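Local coordinates for protein (lectin) (Hyacinthoides hispanica, PDB 1B2P), which probably recognises mannose-containing glycans, as a bulb lectin of the monocot mannose-binding family that assembles from four copies of a small all-beta chain, at residues 35-43 / 57-65; 23-34 / 97-105. All blocks are in the same frame, centred on the assembly; numbering follows the deposited sequence.

Interaction 1 of 2, residues 35-43 / 57-65; sequences IMQTDCNLV and GGLGNGCRA
Met36 reaches out from the end of strand 30-36 to the start of strand 64-67 and the residue before it. Its CB is directed at that segment, and CG settles beside the carbonyl oxygen of Cys63 (Met36 CG to Cys63 O, 3.6 Å). The chain then bends at chi2 (75°), laying the sulfur against the Arg64-Ala65 peptide, with Met36 SD 3.7 Å from Ala65 N. A further bend at chi3 turns the methyl back, so that Met36 CE packs on Cys63 CB at 3.9 Å. A flexible, unbranched thioether suits this buried path. Next to it the disulfide Cys40 SG-Cys63 SG (2.0 Å, chi3 -97°) joins the two loops covalently, and Val75 packs against both cysteines. Residues 37-40 form a type I turn belonging to the sequence pattern Gln-x-Asp-x-Asn-x-Val-x-Tyr, completed by Val43 and Tyr45, which marks the mannose sites of bulb-type lectins; these residues are consistent with such a site. Asp39 closes an Asx turn: its OD1 receives Asn41 N and Gln37 NE2 from opposite faces of the carboxylate, which fixes its rotation, while Gln37 OE1 bonds to Tyr45 OH. Asp39 O serves the other segment, accepting a 2.8 Å bond in the carbonyl plane from Gly58 N and a CH...O contact from Gly57 CA. Glycines suit these two places: Asp39 OD2 crowds the spot where a CB of residue 57 would stand, and Gly58 adopts a positive phi. Farther along, one water donates to both Gln37 O and Thr38 O and accepts from Cys63 N, and another links Thr38 O to Gly62 N.

Interaction 2 of 2, residues 23-34 / 97-105; sequences LEILFGTHVYRF and LVLQPDRNV. Unlike the reference sequence in segment 23-34: Phe27 (reference Tyr).
With chi1 at -68°, Tyr32 places CG beside its backbone N and opposite its carbonyl carbon, sending the ring across toward the turn at 100-103; Arg103, extended through chi2 and bent only at chi3 (64°), passes its methylenes over one face of that ring. Arg103 CG stands 3.5 Å from the Tyr32 ring centroid, 10° off the normal, a CH-pi contact flanked by CB and CD. The long aliphatic part of arginine thus covers the ring, and its charged end goes on to other partners: NH1 makes a salt bridge with Asp46, and NE bonds to Thr117 O of the second subunit. At the ring's edge, Pro101 O lies in the plane, 3.6 Å from Tyr32 CE2. A water ties the same two residues together, 2.7 Å from Tyr32 OH and donating to Pro101 O, and it also sits over one face of the Phe27 ring. Two of the three sheets of the beta-prism II fold of bulb-type lectins pack here, Leu23, Ile25, Tyr32 and Phe34 from the hairpin facing Leu97, Leu99 and Val105. The CD2 branch of Leu99 rests on the inner face of the hairpin, 3.7 Å from Tyr32 O and 3.8 Å from Leu23 O; both carbonyls already accept backbone bonds (from Ile25 N and Phe34 N), so a methyl can lie there without costing either a partner. Ile25 crosses Leu99 at a slant and brings CD1 to 3.3 Å from Gln100 O. Deeper in, Leu23 CD1 meets Leu97 CD2 at 3.6 Å, while Phe34 receives Val105 over one face and Leu97 CD1 obliquely. In the turn at 100-103 Asp102 OD1 accepts Asn104 N in an Asx turn and Gln100 OE1 bonds to Tyr108 OH, repeating the Gln-x-Asp-x-Asn-x-Val-x-Tyr pattern of a probable mannose site.

Overall arrangement
The centres of the two interactions lie about 19 Å apart. They share strand 30-36, in the sheet formed by strands 22-27, 30-36, 42-46 and 49-53, and touch inside the core, where Leu42 CD2 of interaction 1 packs 3.8 Å from Phe34 CZ of interaction 2. Along the chain, interaction 1 is nested within the loop that interaction 2 closes. Interaction 1 connects this common sheet to the sheet that contains strand 64-67, and interaction 2 connects it to the sheet that contains strand 95-99, so together they join the three walls of the prism. Interaction 2 also abuts two other subunits, whereas interaction 1 touches none in the assembly.

Interaction 1 of 2, residues 35-43 / 57-65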
loop_
_atom_site.group_PDB
_atom_site.type_symbol
_atom_site.label_atom_id
_atom_site.label_comp_id
_atom_site.label_asym_id
_atom_site.label_seq_id
_atom_site.Cartn_x
_atom_site.Cartn_y
_atom_site.Cartn_z
ATOM N N ILE A 35 3.559 14.480 -11.185
ATOM C CA ILE A 35 3.260 15.454 -10.147
ATOM C C ILE A 35 2.832 16.845 -10.720
ATOM O O ILE A 35 3.381 17.263 -11.680
ATOM C CB ILE A 35 4.509 15.635 -9.258
ATOM C CG1 ILE A 35 4.339 16.720 -8.186
ATOM C CG2 ILE A 35 5.787 15.800 -10.096
ATOM C CD1 ILE A 35 5.353 16.472 -7.075
ATOM N N MET A 36 1.809 17.353 -10.029
ATOM C CA MET A 36 1.367 18.742 -10.361
ATOM C C MET A 36 2.228 19.677 -9.499
ATOM O O MET A 36 1.971 19.712 -8.299
ATOM C CB MET A 36 -0.128 18.859 -10.080
ATOM C CG MET A 36 -0.740 20.277 -10.323
ATOM S SD MET A 36 -0.961 20.679 -12.054
ATOM C CE MET A 36 0.613 21.535 -12.415
ATOM N N GLN A 37 3.237 20.282 -10.102
ATOM C CA GLN A 37 4.126 21.095 -9.267
ATOM C C GLN A 37 3.541 22.511 -8.968
ATOM O O GLN A 37 2.605 23.001 -9.639
ATOM C CB GLN A 37 5.452 21.336 -10.036
ATOM C CG GLN A 37 6.105 19.935 -10.258
ATOM C CD GLN A 37 7.478 20.013 -10.843
ATOM O OE1 GLN A 37 8.291 19.043 -10.821
ATOM N NE2 GLN A 37 7.900 21.130 -11.485
ATOM N N THR A 38 4.179 23.009 -7.918
ATOM C CA THR A 38 3.769 24.375 -7.439
ATOM C C THR A 38 3.993 25.430 -8.507
ATOM O O THR A 38 3.245 26.401 -8.673
ATOM C CB THR A 38 4.620 24.831 -6.229
ATOM O OG1 THR A 38 4.374 23.903 -5.151
ATOM C CG2 THR A 38 4.094 26.126 -5.609
ATOM N N ASP A 39 4.929 25.190 -9.402
ATOM C CA ASP A 39 5.179 26.112 -10.525
ATOM C C ASP A 39 4.378 25.974 -11.751
ATOM O O ASP A 39 4.483 26.582 -12.839
ATOM C CB ASP A 39 6.714 26.095 -10.919
ATOM C CG ASP A 39 7.150 24.878 -11.686
ATOM O OD1 ASP A 39 6.309 23.918 -11.851
ATOM O OD2 ASP A 39 8.265 24.687 -12.231
ATOM N N CYS A 40 3.252 25.146 -11.634
ATOM C CA CYS A 40 2.296 24.930 -12.660
ATOM C C CYS A 40 2.754 23.949 -13.760
ATOM O O CYS A 40 2.051 23.857 -14.765
ATOM C CB CYS A 40 1.786 26.200 -13.352
ATOM S SG CYS A 40 0.097 26.154 -13.935
ATOM N N ASN A 41 3.906 23.285 -13.660
ATOM C CA ASN A 41 4.337 22.320 -14.639
ATOM C C ASN A 41 3.833 20.899 -14.135
ATOM O O ASN A 41 4.007 20.692 -12.962
ATOM C CB ASN A 41 5.898 22.217 -14.616
ATOM C CG ASN A 41 6.386 21.833 -15.987
ATOM O OD1 ASN A 41 7.680 21.695 -16.260
ATOM N ND2 ASN A 41 5.676 21.620 -17.015
ATOM N N LEU A 42 3.265 20.181 -15.052
ATOM C CA LEU A 42 2.836 18.773 -14.624
ATOM C C LEU A 42 3.861 17.866 -15.269
ATOM O O LEU A 42 4.070 17.908 -16.499
ATOM C CB LEU A 42 1.445 18.616 -15.266
ATOM C CG LEU A 42 0.883 17.131 -15.167
ATOM C CD1 LEU A 42 0.688 16.688 -13.744
ATOM C CD2 LEU A 42 -0.392 17.139 -15.964
ATOM N N VAL A 43 4.548 17.114 -14.400
ATOM C CA VAL A 43 5.803 16.459 -14.818
ATOM C C VAL A 43 5.789 14.950 -14.496
ATOM O O VAL A 43 5.382 14.651 -13.369
ATOM C CB VAL A 43 7.050 17.065 -14.095
ATOM C CG1 VAL A 43 8.326 16.496 -14.688
ATOM C CG2 VAL A 43 6.922 18.641 -14.265
ATOM N N GLY A 57 5.647 25.483 -16.775
ATOM C CA GLY A 57 6.172 26.097 -15.555
ATOM C C GLY A 57 6.181 27.679 -15.683
ATOM O O GLY A 57 6.343 28.136 -16.804
ATOM N N GLY A 58 5.731 28.301 -14.631
ATOM C CA GLY A 58 5.666 29.786 -14.592
ATOM C C GLY A 58 4.408 30.303 -15.253
ATOM O O GLY A 58 4.228 31.536 -15.183
ATOM N N LEU A 59 3.531 29.481 -15.866
ATOM C CA LEU A 59 2.382 30.047 -16.577
ATOM C C LEU A 59 1.191 30.386 -15.705
ATOM O O LEU A 59 0.167 30.918 -16.184
ATOM C CB LEU A 59 1.906 29.193 -17.743
ATOM C CG LEU A 59 2.983 29.015 -18.845
ATOM C CD1 LEU A 59 2.416 28.218 -20.007
ATOM C CD2 LEU A 59 3.415 30.405 -19.429
ATOM N N GLY A 60 1.240 29.927 -14.475
ATOM C CA GLY A 60 0.124 30.277 -13.588
ATOM C C GLY A 60 0.484 29.943 -12.205
ATOM O O GLY A 60 1.574 29.361 -11.934
ATOM N N ASN A 61 -0.411 30.253 -11.239
ATOM C CA ASN A 61 -0.227 29.863 -9.860
ATOM C C ASN A 61 -1.376 28.911 -9.309
ATOM O O ASN A 61 -2.435 29.008 -9.897
ATOM C CB ASN A 61 -0.424 31.125 -8.949
ATOM C CG ASN A 61 0.584 32.209 -9.342
ATOM O OD1 ASN A 61 1.769 31.895 -9.239
ATOM N ND2 ASN A 61 0.064 33.370 -9.769
ATOM N N GLY A 62 -0.966 28.135 -8.365
ATOM C CA GLY A 62 -2.059 27.373 -7.650
ATOM C C GLY A 62 -2.799 26.445 -8.661
ATOM O O GLY A 62 -4.021 26.315 -8.729
ATOM N N CYS A 63 -1.985 25.799 -9.503
ATOM C CA CYS A 63 -2.564 25.033 -10.619
ATOM C C CYS A 63 -3.071 23.612 -10.115
ATOM O O CYS A 63 -2.608 23.108 -9.129
ATOM C CB CYS A 63 -1.539 24.758 -11.800
ATOM S SG CYS A 63 -1.038 26.508 -12.342
ATOM N N ARG A 64 -3.976 23.197 -10.973
ATOM C CA ARG A 64 -4.497 21.758 -10.704
ATOM C C ARG A 64 -4.609 21.060 -11.997
ATOM O O ARG A 64 -4.763 21.673 -13.057
ATOM C CB ARG A 64 -5.873 21.864 -10.021
ATOM C CG ARG A 64 -6.913 22.554 -10.870
ATOM C CD ARG A 64 -8.219 22.775 -10.013
ATOM N NE ARG A 64 -9.336 23.265 -10.815
ATOM C CZ ARG A 64 -9.481 24.602 -11.067
ATOM N NH1 ARG A 64 -8.571 25.495 -10.651
ATOM N NH2 ARG A 64 -10.536 24.960 -11.784
ATOM N N ALA A 65 -4.555 19.693 -11.923
ATOM C CA ALA A 65 -4.852 18.916 -13.127
ATOM C C ALA A 65 -6.201 18.122 -12.900
ATOM O O ALA A 65 -6.292 17.597 -11.806
ATOM C CB ALA A 65 -3.664 17.971 -13.355
HETATM O O HOH W 1 0.755 25.382 -9.152
HETATM O O HOH W 2 1.455 27.749 -7.001
#

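Interaction 2 of 2, residues 23-34 / 97-105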
loop_
_atom_site.group_PDB
_atom_site.type_symbol
_atom_site.label_atom_id
_atom_site.label_comp_id
_atom_site.label_asym_id
_atom_site.label_seq_id
_atom_site.Cartn_x
_atom_site.Cartn_y
_atom_site.Cartn_z
ATOM N N LEU A 23 0.653 11.164 -8.637
ATOM C CA LEU A 23 0.514 9.687 -8.703
ATOM C C LEU A 23 1.896 9.138 -8.539
ATOM O O LEU A 23 2.886 9.744 -8.966
ATOM C CB LEU A 23 0.026 9.293 -10.091
ATOM C CG LEU A 23 -1.297 9.925 -10.548
ATOM C CD1 LEU A 23 -1.804 9.348 -11.854
ATOM C CD2 LEU A 23 -2.403 9.713 -9.486
ATOM N N GLU A 24 2.008 7.937 -7.965
ATOM C CA GLU A 24 3.358 7.382 -7.746
ATOM C C GLU A 24 3.259 5.866 -7.765
ATOM O O GLU A 24 2.408 5.330 -6.999
ATOM C CB GLU A 24 3.969 7.825 -6.442
ATOM C CG GLU A 24 5.274 7.179 -6.031
ATOM C CD GLU A 24 5.748 7.716 -4.701
ATOM O OE1 GLU A 24 5.225 7.216 -3.668
ATOM O OE2 GLU A 24 6.493 8.671 -4.713
ATOM N N ILE A 25 4.170 5.224 -8.509
ATOM C CA ILE A 25 4.283 3.793 -8.302
ATOM C C ILE A 25 5.789 3.432 -8.329
ATOM O O ILE A 25 6.610 4.261 -8.724
ATOM C CB ILE A 25 3.671 3.074 -9.478
ATOM C CG1 ILE A 25 4.288 3.361 -10.840
ATOM C CG2 ILE A 25 2.135 3.347 -9.536
ATOM C CD1 ILE A 25 3.768 2.486 -11.970
ATOM N N LEU A 26 6.072 2.156 -7.994
ATOM C CA LEU A 26 7.467 1.714 -8.021
ATOM C C LEU A 26 7.670 0.678 -9.122
ATOM O O LEU A 26 6.773 -0.147 -9.351
ATOM C CB LEU A 26 7.704 1.032 -6.653
ATOM C CG LEU A 26 8.302 1.757 -5.488
ATOM C CD1 LEU A 26 7.594 3.080 -5.296
ATOM C CD2 LEU A 26 8.305 0.813 -4.250
ATOM N N PHE A 27 8.853 0.698 -9.752
ATOM C CA PHE A 27 9.170 -0.413 -10.693
ATOM C C PHE A 27 10.566 -0.785 -10.291
ATOM O O PHE A 27 11.498 0.005 -10.545
ATOM C CB PHE A 27 9.190 0.082 -12.148
ATOM C CG PHE A 27 9.857 -0.899 -13.095
ATOM C CD1 PHE A 27 9.205 -2.071 -13.410
ATOM C CD2 PHE A 27 11.094 -0.596 -13.639
ATOM C CE1 PHE A 27 9.826 -2.986 -14.255
ATOM C CE2 PHE A 27 11.720 -1.504 -14.493
ATOM C CZ PHE A 27 11.061 -2.685 -14.793
ATOM N N GLY A 28 10.722 -1.898 -9.506
ATOM C CA GLY A 28 12.087 -2.114 -9.035
ATOM C C GLY A 28 12.569 -1.097 -8.088
ATOM O O GLY A 28 11.869 -0.833 -7.123
ATOM N N THR A 29 13.732 -0.409 -8.260
ATOM C CA THR A 29 14.029 0.670 -7.321
ATOM C C THR A 29 13.732 2.058 -7.987
ATOM O O THR A 29 14.143 3.040 -7.329
ATOM C CB THR A 29 15.575 0.777 -7.075
ATOM O OG1 THR A 29 16.216 0.823 -8.320
ATOM C CG2 THR A 29 15.986 -0.444 -6.241
ATOM N N HIS A 30 13.094 2.000 -9.126
ATOM C CA HIS A 30 12.694 3.323 -9.660
ATOM C C HIS A 30 11.315 3.722 -9.090
ATOM O O HIS A 30 10.366 2.948 -9.225
ATOM C CB HIS A 30 12.506 3.226 -11.172
ATOM C CG HIS A 30 13.841 3.111 -11.866
ATOM N ND1 HIS A 30 14.409 4.061 -12.683
ATOM C CD2 HIS A 30 14.746 2.076 -11.750
ATOM C CE1 HIS A 30 15.589 3.629 -13.092
ATOM N NE2 HIS A 30 15.825 2.440 -12.552
ATOM N N VAL A 31 11.248 5.001 -8.843
ATOM C CA VAL A 31 9.985 5.605 -8.397
ATOM C C VAL A 31 9.489 6.398 -9.595
ATOM O O VAL A 31 10.194 7.365 -9.980
ATOM C CB VAL A 31 10.232 6.403 -7.134
ATOM C CG1 VAL A 31 9.012 7.169 -6.646
ATOM C CG2 VAL A 31 10.708 5.475 -5.988
ATOM N N TYR A 32 8.239 6.184 -9.980
ATOM C CA TYR A 32 7.704 6.967 -11.149
ATOM C C TYR A 32 6.720 7.910 -10.489
ATOM O O TYR A 32 5.948 7.464 -9.662
ATOM C CB TYR A 32 6.996 6.087 -12.116
ATOM C CG TYR A 32 7.885 5.110 -12.848
ATOM C CD1 TYR A 32 9.249 5.360 -13.028
ATOM C CD2 TYR A 32 7.294 3.996 -13.394
ATOM C CE1 TYR A 32 9.977 4.383 -13.702
ATOM C CE2 TYR A 32 8.037 3.044 -14.141
ATOM C CZ TYR A 32 9.378 3.296 -14.238
ATOM O OH TYR A 32 10.143 2.393 -14.991
ATOM N N ARG A 33 6.849 9.237 -10.711
ATOM C CA ARG A 33 5.910 10.143 -10.057
ATOM C C ARG A 33 5.380 11.039 -11.136
ATOM O O ARG A 33 6.097 11.613 -11.959
ATOM C CB ARG A 33 6.618 11.070 -9.026
ATOM C CG ARG A 33 6.991 10.327 -7.746
ATOM C CD ARG A 33 7.689 11.415 -6.813
ATOM N NE ARG A 33 8.969 11.769 -7.489
ATOM C CZ ARG A 33 9.611 12.939 -7.475
ATOM N NH1 ARG A 33 9.060 13.934 -6.766
ATOM N NH2 ARG A 33 10.759 13.148 -8.145
ATOM N N PHE A 34 4.058 11.271 -11.109
ATOM C CA PHE A 34 3.464 12.180 -12.102
ATOM C C PHE A 34 2.895 13.270 -11.215
ATOM O O PHE A 34 1.937 13.087 -10.473
ATOM C CB PHE A 34 2.259 11.505 -12.777
ATOM C CG PHE A 34 1.642 12.196 -13.965
ATOM C CD1 PHE A 34 2.432 12.587 -15.071
ATOM C CD2 PHE A 34 0.290 12.447 -13.949
ATOM C CE1 PHE A 34 1.778 13.173 -16.122
ATOM C CE2 PHE A 34 -0.355 13.077 -15.031
ATOM C CZ PHE A 34 0.403 13.422 -16.104
ATOM N N LEU A 97 -7.165 8.042 -16.044
ATOM C CA LEU A 97 -5.743 8.208 -16.417
ATOM C C LEU A 97 -4.940 7.333 -15.523
ATOM O O LEU A 97 -5.080 7.284 -14.309
ATOM C CB LEU A 97 -5.381 9.717 -16.270
ATOM C CG LEU A 97 -3.857 9.975 -16.462
ATOM C CD1 LEU A 97 -3.714 11.473 -16.910
ATOM C CD2 LEU A 97 -3.105 9.770 -15.145
ATOM N N VAL A 98 -4.000 6.495 -16.093
ATOM C CA VAL A 98 -3.271 5.572 -15.250
ATOM C C VAL A 98 -1.739 5.766 -15.431
ATOM O O VAL A 98 -1.370 5.838 -16.619
ATOM C CB VAL A 98 -3.576 4.098 -15.730
ATOM C CG1 VAL A 98 -2.909 3.079 -14.828
ATOM C CG2 VAL A 98 -5.139 3.905 -15.789
ATOM N N LEU A 99 -1.052 5.824 -14.323
ATOM C CA LEU A 99 0.457 5.749 -14.400
ATOM C C LEU A 99 0.718 4.248 -14.288
ATOM O O LEU A 99 0.496 3.584 -13.300
ATOM C CB LEU A 99 0.959 6.502 -13.138
ATOM C CG LEU A 99 2.510 6.368 -12.954
ATOM C CD1 LEU A 99 3.227 6.885 -14.190
ATOM C CD2 LEU A 99 2.909 7.161 -11.700
ATOM N N GLN A 100 1.356 3.770 -15.399
ATOM C CA GLN A 100 1.481 2.259 -15.558
ATOM C C GLN A 100 2.843 1.767 -15.252
ATOM O O GLN A 100 3.844 2.519 -15.299
ATOM C CB GLN A 100 1.307 1.962 -17.054
ATOM C CG GLN A 100 -0.116 2.455 -17.495
ATOM C CD GLN A 100 -0.516 2.006 -18.838
ATOM O OE1 GLN A 100 -1.719 1.986 -19.164
ATOM N NE2 GLN A 100 0.375 1.708 -19.823
ATOM N N PRO A 101 2.982 0.455 -14.920
ATOM C CA PRO A 101 4.297 -0.062 -14.562
ATOM C C PRO A 101 5.232 0.063 -15.755
ATOM O O PRO A 101 6.449 0.064 -15.417
ATOM C CB PRO A 101 3.972 -1.584 -14.409
ATOM C CG PRO A 101 2.542 -1.535 -13.811
ATOM C CD PRO A 101 1.833 -0.466 -14.615
ATOM N N ASP A 102 4.795 0.150 -16.967
ATOM C CA ASP A 102 5.763 0.270 -18.066
ATOM C C ASP A 102 6.213 1.736 -18.249
ATOM O O ASP A 102 6.922 1.976 -19.205
ATOM C CB ASP A 102 5.213 -0.314 -19.364
ATOM C CG ASP A 102 4.124 0.356 -20.064
ATOM O OD1 ASP A 102 3.642 1.391 -19.482
ATOM O OD2 ASP A 102 3.609 -0.000 -21.137
ATOM N N ARG A 103 5.822 2.615 -17.374
ATOM C CA ARG A 103 6.263 4.047 -17.330
ATOM C C ARG A 103 5.478 4.845 -18.338
ATOM O O ARG A 103 5.693 6.046 -18.359
ATOM C CB ARG A 103 7.804 4.214 -17.572
ATOM C CG ARG A 103 8.304 5.486 -16.785
ATOM C CD ARG A 103 9.870 5.610 -17.138
ATOM N NE ARG A 103 10.023 5.870 -18.561
ATOM C CZ ARG A 103 11.344 6.190 -18.981
ATOM N NH1 ARG A 103 12.296 6.273 -18.091
ATOM N NH2 ARG A 103 11.411 6.395 -20.272
ATOM N N ASN A 104 4.436 4.337 -19.019
ATOM C CA ASN A 104 3.594 5.192 -19.832
ATOM C C ASN A 104 2.421 5.764 -18.975
ATOM O O ASN A 104 2.149 5.092 -17.963
ATOM C CB ASN A 104 3.007 4.309 -20.921
ATOM C CG ASN A 104 2.731 5.036 -22.219
ATOM O OD1 ASN A 104 3.035 6.221 -22.340
ATOM N ND2 ASN A 104 2.131 4.332 -23.184
ATOM N N VAL A 105 2.037 6.934 -19.351
ATOM C CA VAL A 105 0.764 7.450 -18.604
ATOM C C VAL A 105 -0.258 7.542 -19.678
ATOM O O VAL A 105 -0.079 8.094 -20.775
ATOM C CB VAL A 105 1.036 8.907 -18.173
ATOM C CG1 VAL A 105 -0.293 9.546 -17.708
ATOM C CG2 VAL A 105 2.061 8.894 -17.052
HETATM O O HOH W 3 9.033 0.304 -16.289
#